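Local coordinates for protein diguanylate cyclase DosC (Escherichia coli, PDB 4ZVA) that makes the second messenger cyclic di-GMP from GTP and probably senses oxygen through the haem of its globin domain, at residues A[26-38]-A[57-69]. Sequence-based numbering, arbitrary orientation.
With HEM (protoporphyrin IX containing Fe), chain C.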
ATOM      1  N   ALA A  26      -0.088 -11.430 -13.343  1.00 26.64           N
ATOM      2  CA  ALA A  26      -0.310 -10.140 -13.983  1.00 26.97           C
ATOM      3  C   ALA A  26      -0.829 -10.288 -15.414  1.00 27.33           C
ATOM      4  O   ALA A  26      -1.875  -9.748 -15.755  1.00 30.02           O
ATOM      5  CB  ALA A  26       0.975  -9.320 -13.968  1.00 27.07           C
ATOM      6  N   VAL A  27      -0.089 -11.005 -16.251  1.00 32.81           N
ATOM      7  CA  VAL A  27      -0.472 -11.170 -17.654  1.00 28.40           C
ATOM      8  C   VAL A  27      -1.814 -11.891 -17.794  1.00 27.90           C
ATOM      9  O   VAL A  27      -2.670 -11.470 -18.568  1.00 28.86           O
ATOM     10  CB  VAL A  27       0.611 -11.933 -18.439  1.00 31.27           C
ATOM     11  CG1 VAL A  27       0.198 -12.117 -19.900  1.00 28.24           C
ATOM     12  CG2 VAL A  27       1.937 -11.191 -18.355  1.00 30.35           C
ATOM     13  N   ALA A  28      -2.009 -12.950 -17.014  1.00 29.81           N
ATOM     14  CA  ALA A  28      -3.217 -13.769 -17.123  1.00 31.26           C
ATOM     15  C   ALA A  28      -4.468 -13.028 -16.661  1.00 35.73           C
ATOM     16  O   ALA A  28      -5.571 -13.321 -17.118  1.00 33.17           O
ATOM     17  CB  ALA A  28      -3.056 -15.064 -16.333  1.00 32.81           C
ATOM     18  N   HIS A  29      -4.306 -12.073 -15.752  1.00 31.32           N
ATOM     19  CA  HIS A  29      -5.469 -11.458 -15.124  1.00 29.13           C
ATOM     20  C   HIS A  29      -5.521  -9.938 -15.262  1.00 28.77           C
ATOM     21  O   HIS A  29      -6.403  -9.299 -14.690  1.00 35.92           O
ATOM     22  CB  HIS A  29      -5.534 -11.853 -13.646  1.00 35.26           C
ATOM     23  CG  HIS A  29      -5.672 -13.327 -13.425  1.00 35.84           C
ATOM     24  ND1 HIS A  29      -4.597 -14.143 -13.148  1.00 35.24           N
ATOM     25  CD2 HIS A  29      -6.756 -14.137 -13.469  1.00 34.65           C
ATOM     26  CE1 HIS A  29      -5.015 -15.389 -13.014  1.00 34.36           C
ATOM     27  NE2 HIS A  29      -6.320 -15.413 -13.205  1.00 40.95           N
ATOM     28  N   ALA A  30      -4.585  -9.360 -16.013  1.00 29.77           N
ATOM     29  CA  ALA A  30      -4.560  -7.909 -16.217  1.00 32.35           C
ATOM     30  C   ALA A  30      -5.877  -7.393 -16.782  1.00 34.76           C
ATOM     31  O   ALA A  30      -6.342  -6.318 -16.405  1.00 29.99           O
ATOM     32  CB  ALA A  30      -3.417  -7.514 -17.142  1.00 32.62           C
ATOM     33  N   HIS A  31      -6.480  -8.169 -17.678  1.00 35.30           N
ATOM     34  CA  HIS A  31      -7.742  -7.780 -18.295  1.00 34.36           C
ATOM     35  C   HIS A  31      -8.850  -7.670 -17.252  1.00 35.24           C
ATOM     36  O   HIS A  31      -9.526  -6.644 -17.163  1.00 34.18           O
ATOM     37  CB  HIS A  31      -8.135  -8.781 -19.386  1.00 37.66           C
ATOM     38  CG  HIS A  31      -9.355  -8.386 -20.159  1.00 40.47           C
ATOM     39  ND1 HIS A  31      -9.430  -7.216 -20.887  1.00 41.45           N
ATOM     40  CD2 HIS A  31     -10.547  -9.007 -20.323  1.00 42.90           C
ATOM     41  CE1 HIS A  31     -10.616  -7.134 -21.463  1.00 38.82           C
ATOM     42  NE2 HIS A  31     -11.313  -8.208 -21.136  1.00 42.33           N
ATOM     43  N   TYR A  32      -9.021  -8.721 -16.455  1.00 31.81           N
ATOM     44  CA  TYR A  32      -9.995  -8.708 -15.373  1.00 33.93           C
ATOM     45  C   TYR A  32      -9.736  -7.553 -14.413  1.00 31.52           C
ATOM     46  O   TYR A  32     -10.662  -6.848 -14.012  1.00 31.77           O
ATOM     47  CB  TYR A  32      -9.972 -10.029 -14.595  1.00 37.60           C
ATOM     48  CG  TYR A  32     -10.543  -9.898 -13.195  1.00 36.53           C
ATOM     49  CD1 TYR A  32     -11.914  -9.890 -12.982  1.00 42.65           C
ATOM     50  CD2 TYR A  32      -9.709  -9.758 -12.090  1.00 40.22           C
ATOM     51  CE1 TYR A  32     -12.442  -9.757 -11.712  1.00 42.43           C
ATOM     52  CE2 TYR A  32     -10.228  -9.622 -10.815  1.00 38.97           C
ATOM     53  CZ  TYR A  32     -11.596  -9.624 -10.632  1.00 44.13           C
ATOM     54  OH  TYR A  32     -12.118  -9.492  -9.365  1.00 42.03           O
ATOM     55  N   LEU A  33      -8.470  -7.373 -14.051  1.00 32.62           N
ATOM     56  CA  LEU A  33      -8.086  -6.363 -13.072  1.00 33.46           C
ATOM     57  C   LEU A  33      -8.419  -4.952 -13.542  1.00 39.04           C
ATOM     58  O   LEU A  33      -8.967  -4.160 -12.782  1.00 36.70           O
ATOM     59  CB  LEU A  33      -6.592  -6.473 -12.757  1.00 26.69           C
ATOM     60  CG  LEU A  33      -6.148  -7.694 -11.948  1.00 34.08           C
ATOM     61  CD1 LEU A  33      -4.635  -7.764 -11.875  1.00 34.13           C
ATOM     62  CD2 LEU A  33      -6.748  -7.659 -10.550  1.00 34.74           C
ATOM     63  N   SER A  34      -8.113  -4.648 -14.800  1.00 37.73           N
ATOM     64  CA  SER A  34      -8.367  -3.314 -15.335  1.00 34.08           C
ATOM     65  C   SER A  34      -9.859  -2.999 -15.391  1.00 36.22           C
ATOM     66  O   SER A  34     -10.274  -1.869 -15.130  1.00 40.43           O
ATOM     67  CB  SER A  34      -7.747  -3.169 -16.731  1.00 42.04           C
ATOM     68  OG  SER A  34      -8.377  -4.029 -17.666  1.00 46.02           O
ATOM     69  N   ILE A  35     -10.662  -4.005 -15.720  1.00 35.59           N
ATOM     70  CA  ILE A  35     -12.108  -3.836 -15.809  1.00 40.13           C
ATOM     71  C   ILE A  35     -12.744  -3.638 -14.435  1.00 40.67           C
ATOM     72  O   ILE A  35     -13.544  -2.724 -14.237  1.00 38.75           O
ATOM     73  CB  ILE A  35     -12.759  -5.045 -16.503  1.00 42.04           C
ATOM     74  CG1 ILE A  35     -12.276  -5.144 -17.952  1.00 41.46           C
ATOM     75  CG2 ILE A  35     -14.278  -4.950 -16.444  1.00 44.09           C
ATOM     76  CD1 ILE A  35     -12.653  -6.437 -18.626  1.00 45.53           C
ATOM     77  N   GLU A  36     -12.376  -4.494 -13.487  1.00 40.11           N
ATOM     78  CA  GLU A  36     -12.902  -4.412 -12.128  1.00 41.46           C
ATOM     79  C   GLU A  36     -12.426  -3.136 -11.432  1.00 39.91           C
ATOM     80  O   GLU A  36     -13.169  -2.523 -10.667  1.00 46.60           O
ATOM     81  CB  GLU A  36     -12.502  -5.652 -11.323  1.00 40.86           C
ATOM     82  CG  GLU A  36     -13.051  -5.698  -9.901  1.00 45.99           C
ATOM     83  CD  GLU A  36     -14.559  -5.911  -9.839  1.00 46.71           C
ATOM     84  OE1 GLU A  36     -15.203  -6.049 -10.901  1.00 52.25           O
ATOM     85  OE2 GLU A  36     -15.103  -5.946  -8.715  1.00 53.21           O
ATOM     86  N   PHE A  37     -11.180  -2.754 -11.697  1.00 33.82           N
ATOM     87  CA  PHE A  37     -10.628  -1.492 -11.214  1.00 32.70           C
ATOM     88  C   PHE A  37     -11.507  -0.321 -11.632  1.00 42.74           C
ATOM     89  O   PHE A  37     -11.905   0.499 -10.804  1.00 41.04           O
ATOM     90  CB  PHE A  37      -9.204  -1.300 -11.748  1.00 36.49           C
ATOM     91  CG  PHE A  37      -8.646   0.082 -11.541  1.00 46.61           C
ATOM     92  CD1 PHE A  37      -8.009   0.419 -10.357  1.00 43.18           C
ATOM     93  CD2 PHE A  37      -8.735   1.036 -12.544  1.00 43.46           C
ATOM     94  CE1 PHE A  37      -7.486   1.686 -10.171  1.00 41.38           C
ATOM     95  CE2 PHE A  37      -8.218   2.304 -12.362  1.00 47.40           C
ATOM     96  CZ  PHE A  37      -7.590   2.629 -11.173  1.00 42.18           C
ATOM     97  N   TYR A  38     -11.815  -0.264 -12.923  1.00 38.87           N
ATOM     98  CA  TYR A  38     -12.621   0.812 -13.484  1.00 41.76           C
ATOM     99  C   TYR A  38     -14.012   0.852 -12.860  1.00 41.18           C
ATOM    100  O   TYR A  38     -14.532   1.922 -12.555  1.00 44.74           O
ATOM    101  CB  TYR A  38     -12.732   0.663 -15.005  1.00 37.07           C
ATOM    102  CG  TYR A  38     -13.385   1.847 -15.685  1.00 43.75           C
ATOM    103  CD1 TYR A  38     -12.643   2.968 -16.034  1.00 46.22           C
ATOM    104  CD2 TYR A  38     -14.745   1.846 -15.971  1.00 48.42           C
ATOM    105  CE1 TYR A  38     -13.236   4.055 -16.653  1.00 48.74           C
ATOM    106  CE2 TYR A  38     -15.346   2.929 -16.588  1.00 54.27           C
ATOM    107  CZ  TYR A  38     -14.587   4.030 -16.925  1.00 57.33           C
ATOM    108  OH  TYR A  38     -15.182   5.108 -17.539  1.00 66.67           O
ATOM    109  N   GLU A  57     -12.639   5.664 -21.011  1.00 54.88           N
ATOM    110  CA  GLU A  57     -12.809   4.360 -20.375  1.00 55.35           C
ATOM    111  C   GLU A  57     -12.009   3.284 -21.089  1.00 53.41           C
ATOM    112  O   GLU A  57     -11.243   2.537 -20.482  1.00 53.42           O
ATOM    113  CB  GLU A  57     -14.286   3.972 -20.375  1.00 52.19           C
ATOM    114  CG  GLU A  57     -14.543   2.526 -20.026  1.00 53.47           C
ATOM    115  CD  GLU A  57     -16.013   2.179 -20.061  1.00 56.59           C
ATOM    116  OE1 GLU A  57     -16.835   3.094 -20.270  1.00 60.39           O
ATOM    117  OE2 GLU A  57     -16.345   0.987 -19.892  1.00 54.33           O
ATOM    118  N   ARG A  58     -12.191   3.245 -22.400  1.00 54.19           N
ATOM    119  CA  ARG A  58     -11.546   2.284 -23.277  1.00 49.38           C
ATOM    120  C   ARG A  58     -10.022   2.395 -23.259  1.00 51.33           C
ATOM    121  O   ARG A  58      -9.323   1.384 -23.189  1.00 47.12           O
ATOM    122  CB  ARG A  58     -12.103   2.481 -24.685  1.00 63.76           C
ATOM    123  CG  ARG A  58     -11.656   1.505 -25.740  1.00 66.44           C
ATOM    124  CD  ARG A  58     -12.366   1.875 -27.034  1.00 74.38           C
ATOM    125  NE  ARG A  58     -11.841   1.198 -28.211  1.00 94.39           N
ATOM    126  CZ  ARG A  58     -10.879   1.710 -28.969  1.00 98.17           C
ATOM    127  NH1 ARG A  58     -10.356   2.888 -28.658  1.00 96.53           N
ATOM    128  NH2 ARG A  58     -10.444   1.058 -30.035  1.00 83.23           N
ATOM    129  N   GLN A  59      -9.512   3.620 -23.323  1.00 53.35           N
ATOM    130  CA  GLN A  59      -8.071   3.850 -23.313  1.00 49.21           C
ATOM    131  C   GLN A  59      -7.460   3.586 -21.939  1.00 50.46           C
ATOM    132  O   GLN A  59      -6.344   3.075 -21.839  1.00 47.10           O
ATOM    133  CB  GLN A  59      -7.743   5.274 -23.768  1.00 61.14           C
ATOM    134  CG  GLN A  59      -7.961   5.514 -25.257  1.00 62.96           C
ATOM    135  CD  GLN A  59      -7.530   6.902 -25.692  1.00 73.91           C
ATOM    136  OE1 GLN A  59      -7.612   7.860 -24.922  1.00 69.13           O
ATOM    137  NE2 GLN A  59      -7.066   7.017 -26.932  1.00 78.54           N
ATOM    138  N   LEU A  60      -8.193   3.937 -20.886  1.00 47.29           N
ATOM    139  CA  LEU A  60      -7.707   3.752 -19.521  1.00 51.45           C
ATOM    140  C   LEU A  60      -7.591   2.273 -19.171  1.00 40.17           C
ATOM    141  O   LEU A  60      -6.620   1.851 -18.546  1.00 46.83           O
ATOM    142  CB  LEU A  60      -8.627   4.452 -18.517  1.00 47.10           C
ATOM    143  CG  LEU A  60      -8.270   4.292 -17.036  1.00 50.14           C
ATOM    144  CD1 LEU A  60      -6.857   4.787 -16.747  1.00 48.45           C
ATOM    145  CD2 LEU A  60      -9.284   5.004 -16.153  1.00 52.59           C
ATOM    146  N   LYS A  61      -8.587   1.489 -19.576  1.00 44.21           N
ATOM    147  CA  LYS A  61      -8.579   0.055 -19.318  1.00 39.94           C
ATOM    148  C   LYS A  61      -7.391  -0.600 -20.011  1.00 42.64           C
ATOM    149  O   LYS A  61      -6.703  -1.437 -19.428  1.00 36.72           O
ATOM    150  CB  LYS A  61      -9.887  -0.585 -19.784  1.00 38.44           C
ATOM    151  CG  LYS A  61     -11.083  -0.259 -18.907  1.00 38.37           C
ATOM    152  CD  LYS A  61     -12.337  -0.961 -19.396  1.00 45.41           C
ATOM    153  CE  LYS A  61     -13.517  -0.684 -18.480  1.00 44.87           C
ATOM    154  NZ  LYS A  61     -14.754  -1.371 -18.942  1.00 43.17           N
ATOM    155  N   SER A  62      -7.149  -0.203 -21.256  1.00 46.48           N
ATOM    156  CA  SER A  62      -6.013  -0.708 -22.018  1.00 41.10           C
ATOM    157  C   SER A  62      -4.691  -0.261 -21.401  1.00 35.23           C
ATOM    158  O   SER A  62      -3.721  -1.019 -21.364  1.00 38.61           O
ATOM    159  CB  SER A  62      -6.097  -0.242 -23.474  1.00 46.97           C
ATOM    160  OG  SER A  62      -4.933  -0.610 -24.192  1.00 56.15           O
ATOM    161  N   ALA A  63      -4.658   0.975 -20.913  1.00 42.89           N
ATOM    162  CA  ALA A  63      -3.464   1.513 -20.273  1.00 38.31           C
ATOM    163  C   ALA A  63      -3.175   0.793 -18.957  1.00 36.75           C
ATOM    164  O   ALA A  63      -2.017   0.539 -18.619  1.00 36.32           O
ATOM    165  CB  ALA A  63      -3.615   3.006 -20.040  1.00 47.94           C
ATOM    166  N   MET A  64      -4.229   0.473 -18.214  1.00 41.54           N
ATOM    167  CA  MET A  64      -4.081  -0.213 -16.930  1.00 40.26           C
ATOM    168  C   MET A  64      -3.518  -1.624 -17.096  1.00 39.71           C
ATOM    169  O   MET A  64      -2.685  -2.055 -16.302  1.00 32.36           O
ATOM    170  CB  MET A  64      -5.419  -0.272 -16.191  1.00 41.33           C
ATOM    171  CG  MET A  64      -5.791   1.007 -15.454  1.00 51.76           C
ATOM    172  SD  MET A  64      -4.650   1.414 -14.110  1.00 52.19           S
ATOM    173  CE  MET A  64      -4.591  -0.136 -13.216  1.00 38.01           C
ATOM    174  N   GLU A  65      -3.978  -2.341 -18.120  1.00 34.55           N
ATOM    175  CA  GLU A  65      -3.466  -3.680 -18.398  1.00 35.38           C
ATOM    176  C   GLU A  65      -1.964  -3.659 -18.613  1.00 32.62           C
ATOM    177  O   GLU A  65      -1.230  -4.477 -18.061  1.00 34.25           O
ATOM    178  CB  GLU A  65      -4.133  -4.278 -19.636  1.00 37.52           C
ATOM    179  CG  GLU A  65      -5.468  -4.933 -19.394  1.00 42.31           C
ATOM    180  CD  GLU A  65      -5.872  -5.829 -20.549  1.00 44.32           C
ATOM    181  OE1 GLU A  65      -5.031  -6.639 -20.999  1.00 44.97           O
ATOM    182  OE2 GLU A  65      -7.024  -5.719 -21.009  1.00 43.48           O
ATOM    183  N   ARG A  66      -1.517  -2.715 -19.433  1.00 38.82           N
ATOM    184  CA  ARG A  66      -0.102  -2.555 -19.727  1.00 42.35           C
ATOM    185  C   ARG A  66       0.665  -2.175 -18.465  1.00 34.58           C
ATOM    186  O   ARG A  66       1.754  -2.688 -18.213  1.00 38.55           O
ATOM    187  CB  ARG A  66       0.094  -1.502 -20.817  1.00 45.52           C
ATOM    188  CG  ARG A  66       1.530  -1.324 -21.275  1.00 46.29           C
ATOM    189  CD  ARG A  66       1.643  -0.177 -22.271  1.00 55.78           C
ATOM    190  NE  ARG A  66       0.462  -0.089 -23.130  1.00 61.82           N
ATOM    191  CZ  ARG A  66      -0.398   0.926 -23.118  1.00 56.82           C
ATOM    192  NH1 ARG A  66      -0.205   1.955 -22.303  1.00 55.53           N
ATOM    193  NH2 ARG A  66      -1.447   0.917 -23.930  1.00 61.92           N
ATOM    194  N   TRP A  67       0.086  -1.281 -17.671  1.00 38.65           N
ATOM    195  CA  TRP A  67       0.728  -0.822 -16.443  1.00 38.40           C
ATOM    196  C   TRP A  67       0.942  -1.976 -15.470  1.00 34.19           C
ATOM    197  O   TRP A  67       2.040  -2.165 -14.946  1.00 36.80           O
ATOM    198  CB  TRP A  67      -0.106   0.274 -15.773  1.00 39.67           C
ATOM    199  CG  TRP A  67       0.603   0.954 -14.634  1.00 38.53           C
ATOM    200  CD1 TRP A  67       1.296   2.128 -14.685  1.00 40.04           C
ATOM    201  CD2 TRP A  67       0.689   0.498 -13.275  1.00 44.53           C
ATOM    202  NE1 TRP A  67       1.808   2.432 -13.447  1.00 41.77           N
ATOM    203  CE2 TRP A  67       1.450   1.448 -12.563  1.00 43.87           C
ATOM    204  CE3 TRP A  67       0.195  -0.619 -12.592  1.00 39.75           C
ATOM    205  CZ2 TRP A  67       1.728   1.317 -11.202  1.00 45.17           C
ATOM    206  CZ3 TRP A  67       0.475  -0.751 -11.241  1.00 40.57           C
ATOM    207  CH2 TRP A  67       1.235   0.212 -10.561  1.00 44.46           C
ATOM    208  N   ILE A  68      -0.120  -2.741 -15.233  1.00 38.45           N
ATOM    209  CA  ILE A  68      -0.079  -3.863 -14.301  1.00 31.63           C
ATOM    210  C   ILE A  68       0.982  -4.880 -14.700  1.00 32.84           C
ATOM    211  O   ILE A  68       1.769  -5.325 -13.865  1.00 31.45           O
ATOM    212  CB  ILE A  68      -1.451  -4.553 -14.205  1.00 31.89           C
ATOM    213  CG1 ILE A  68      -2.460  -3.617 -13.539  1.00 33.50           C
ATOM    214  CG2 ILE A  68      -1.343  -5.854 -13.426  1.00 36.22           C
ATOM    215  CD1 ILE A  68      -3.891  -4.076 -13.649  1.00 37.59           C
ATOM    216  N   ILE A  69       1.010  -5.237 -15.981  1.00 35.73           N
ATOM    217  CA  ILE A  69       1.994  -6.191 -16.475  1.00 33.82           C
ATOM    218  C   ILE A  69       3.415  -5.649 -16.347  1.00 30.39           C
ATOM    219  O   ILE A  69       4.309  -6.355 -15.889  1.00 33.34           O
ATOM    220  CB  ILE A  69       1.727  -6.569 -17.951  1.00 35.87           C
ATOM    221  CG1 ILE A  69       0.387  -7.292 -18.078  1.00 32.46           C
ATOM    222  CG2 ILE A  69       2.847  -7.448 -18.492  1.00 36.02           C
ATOM    223  CD1 ILE A  69      -0.005  -7.610 -19.507  1.00 35.12           C
TER
HETATM  224  CHA HEM C 201      -4.495   7.877 -17.519  1.00 50.82           C
HETATM  225  CHB HEM C 201      -8.086   8.560 -14.331  1.00 53.22           C
HETATM  226  CHC HEM C 201      -5.562   6.029 -11.072  1.00 45.73           C
HETATM  227  CHD HEM C 201      -2.577   4.482 -14.558  1.00 52.31           C
HETATM  228  C1A HEM C 201      -5.701   8.259 -16.971  1.00 51.08           C
HETATM  229  C2A HEM C 201      -6.786   8.958 -17.639  1.00 52.94           C
HETATM  230  C3A HEM C 201      -7.768   9.137 -16.752  1.00 47.65           C
HETATM  231  C4A HEM C 201      -7.349   8.571 -15.492  1.00 48.49           C
HETATM  232  CMA HEM C 201      -9.121   9.832 -17.013  1.00 53.16           C
HETATM  233  CAA HEM C 201      -6.831   9.411 -19.115  1.00 53.84           C
HETATM  234  CBA HEM C 201      -6.680   8.201 -20.031  1.00 55.05           C
HETATM  235  CGA HEM C 201      -7.021   8.583 -21.444  1.00 59.55           C
HETATM  236  O1A HEM C 201      -7.853   9.509 -21.633  1.00 55.39           O
HETATM  237  O2A HEM C 201      -6.467   7.950 -22.378  1.00 60.24           O
HETATM  238  C1B HEM C 201      -7.730   7.912 -13.172  1.00 50.16           C
HETATM  239  C2B HEM C 201      -8.547   7.791 -11.982  1.00 49.91           C
HETATM  240  C3B HEM C 201      -7.843   7.088 -11.074  1.00 46.82           C
HETATM  241  C4B HEM C 201      -6.569   6.749 -11.674  1.00 44.99           C
HETATM  242  CMB HEM C 201      -9.965   8.399 -11.861  1.00 48.46           C
HETATM  243  CAB HEM C 201      -8.212   6.653  -9.632  1.00 50.61           C
HETATM  244  CBB HEM C 201      -9.393   6.872  -9.049  1.00 54.45           C
HETATM  245  C1C HEM C 201      -4.590   5.318 -11.738  1.00 44.97           C
HETATM  246  C2C HEM C 201      -3.789   4.241 -11.190  1.00 46.69           C
HETATM  247  C3C HEM C 201      -2.956   3.813 -12.159  1.00 43.63           C
HETATM  248  C4C HEM C 201      -3.217   4.608 -13.343  1.00 46.19           C
HETATM  249  CMC HEM C 201      -3.930   3.737  -9.735  1.00 39.78           C
HETATM  250  CAC HEM C 201      -1.889   2.688 -12.132  1.00 41.83           C
HETATM  251  CBC HEM C 201      -1.670   1.875 -11.093  1.00 52.00           C
HETATM  252  C1D HEM C 201      -2.800   5.247 -15.685  1.00 49.03           C
HETATM  253  C2D HEM C 201      -2.081   5.113 -16.934  1.00 46.40           C
HETATM  254  C3D HEM C 201      -2.684   6.176 -17.866  1.00 52.07           C
HETATM  255  C4D HEM C 201      -3.698   6.843 -17.079  1.00 48.69           C
HETATM  256  CMD HEM C 201      -0.959   4.099 -17.245  1.00 43.78           C
HETATM  257  CAD HEM C 201      -2.300   6.494 -19.329  1.00 52.98           C
HETATM  258  CBD HEM C 201      -0.840   6.934 -19.392  1.00 54.03           C
HETATM  259  CGD HEM C 201      -0.559   7.622 -20.702  1.00 53.58           C
HETATM  260  O1D HEM C 201       0.639   7.820 -21.029  1.00 57.46           O
HETATM  261  O2D HEM C 201      -1.530   7.973 -21.421  1.00 55.34           O
HETATM  262  NA  HEM C 201      -6.081   8.045 -15.659  1.00 47.12           N
HETATM  263  NB  HEM C 201      -6.531   7.266 -12.953  1.00 45.74           N
HETATM  264  NC  HEM C 201      -4.214   5.514 -13.050  1.00 45.28           N
HETATM  265  ND  HEM C 201      -3.733   6.272 -15.811  1.00 49.06           N
HETATM  266 FE   HEM C 201      -4.982   6.958 -14.289  1.00 47.61          FE
HETATM  267  O   HOH W   1      -9.081  -4.200 -20.343  1.00 46.97           O
HETATM  268  O   HOH W   2     -15.433  -1.759 -15.985  1.00 49.28           O
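Tyr-38, Lys-61 and Ile-68 lose the most surface where helix 16-43 crosses helix 54-72, the local axes 8.4 Å apart at closest and 134° between their directions. With CG anti to the backbone N (chi1 -172°), the Tyr-38 ring reaches Glu-57, Leu-60 and Lys-61. Glu-57 lays its CG over one face, 3.8 Å from the ring centroid, a CH-pi contact with the carboxylate only 17° from the ring plane, while Leu-60 CD2 meets the ring edge. The Lys-61 side chain, extended beyond CG, runs across that of Tyr-38 at about a right angle, its CE coming within 3.8 Å of Tyr-38 CD2. Its NZ then salt-bridges Glu-57 OE2 on the anti lone pair at 3.0 Å, and donates to a water that hydrogen-bonds Ile-35 O. Further along, Ile-68 CD1 packs on Leu-33 CB at 3.7 Å, Ala-30 CB rests on Ile-69 CG1, and Glu-65 CG comes within 3.4 Å of Ala-30 O. Glu-65 OE2 accepts a nearly straight bond from His-31 ND1 (2.8 Å), lying in the imidazole plane but met from above its own carboxylate plane; a second water joins it to Ser-34 OG.

On the haem side, Met-64 bends so that CE sits over the centre of the Phe-37 ring and SD lies 3.5 Å from HEM C3C, while the Phe-37 edge faces the haem CHC. Trp-67 makes no contact with 26-38 and lays one ring face against HEM CBC; putting an alanine here is likely to leave that vinyl without its flat support and Gln-86 without its indole N-H partner. The chemistry is thus divided: charged and water-linked groups grip the outer side of this protoglobin helix pair, whereas Phe-37, Leu-60, Met-64 and Trp-67 present mainly apolar groups to the haem.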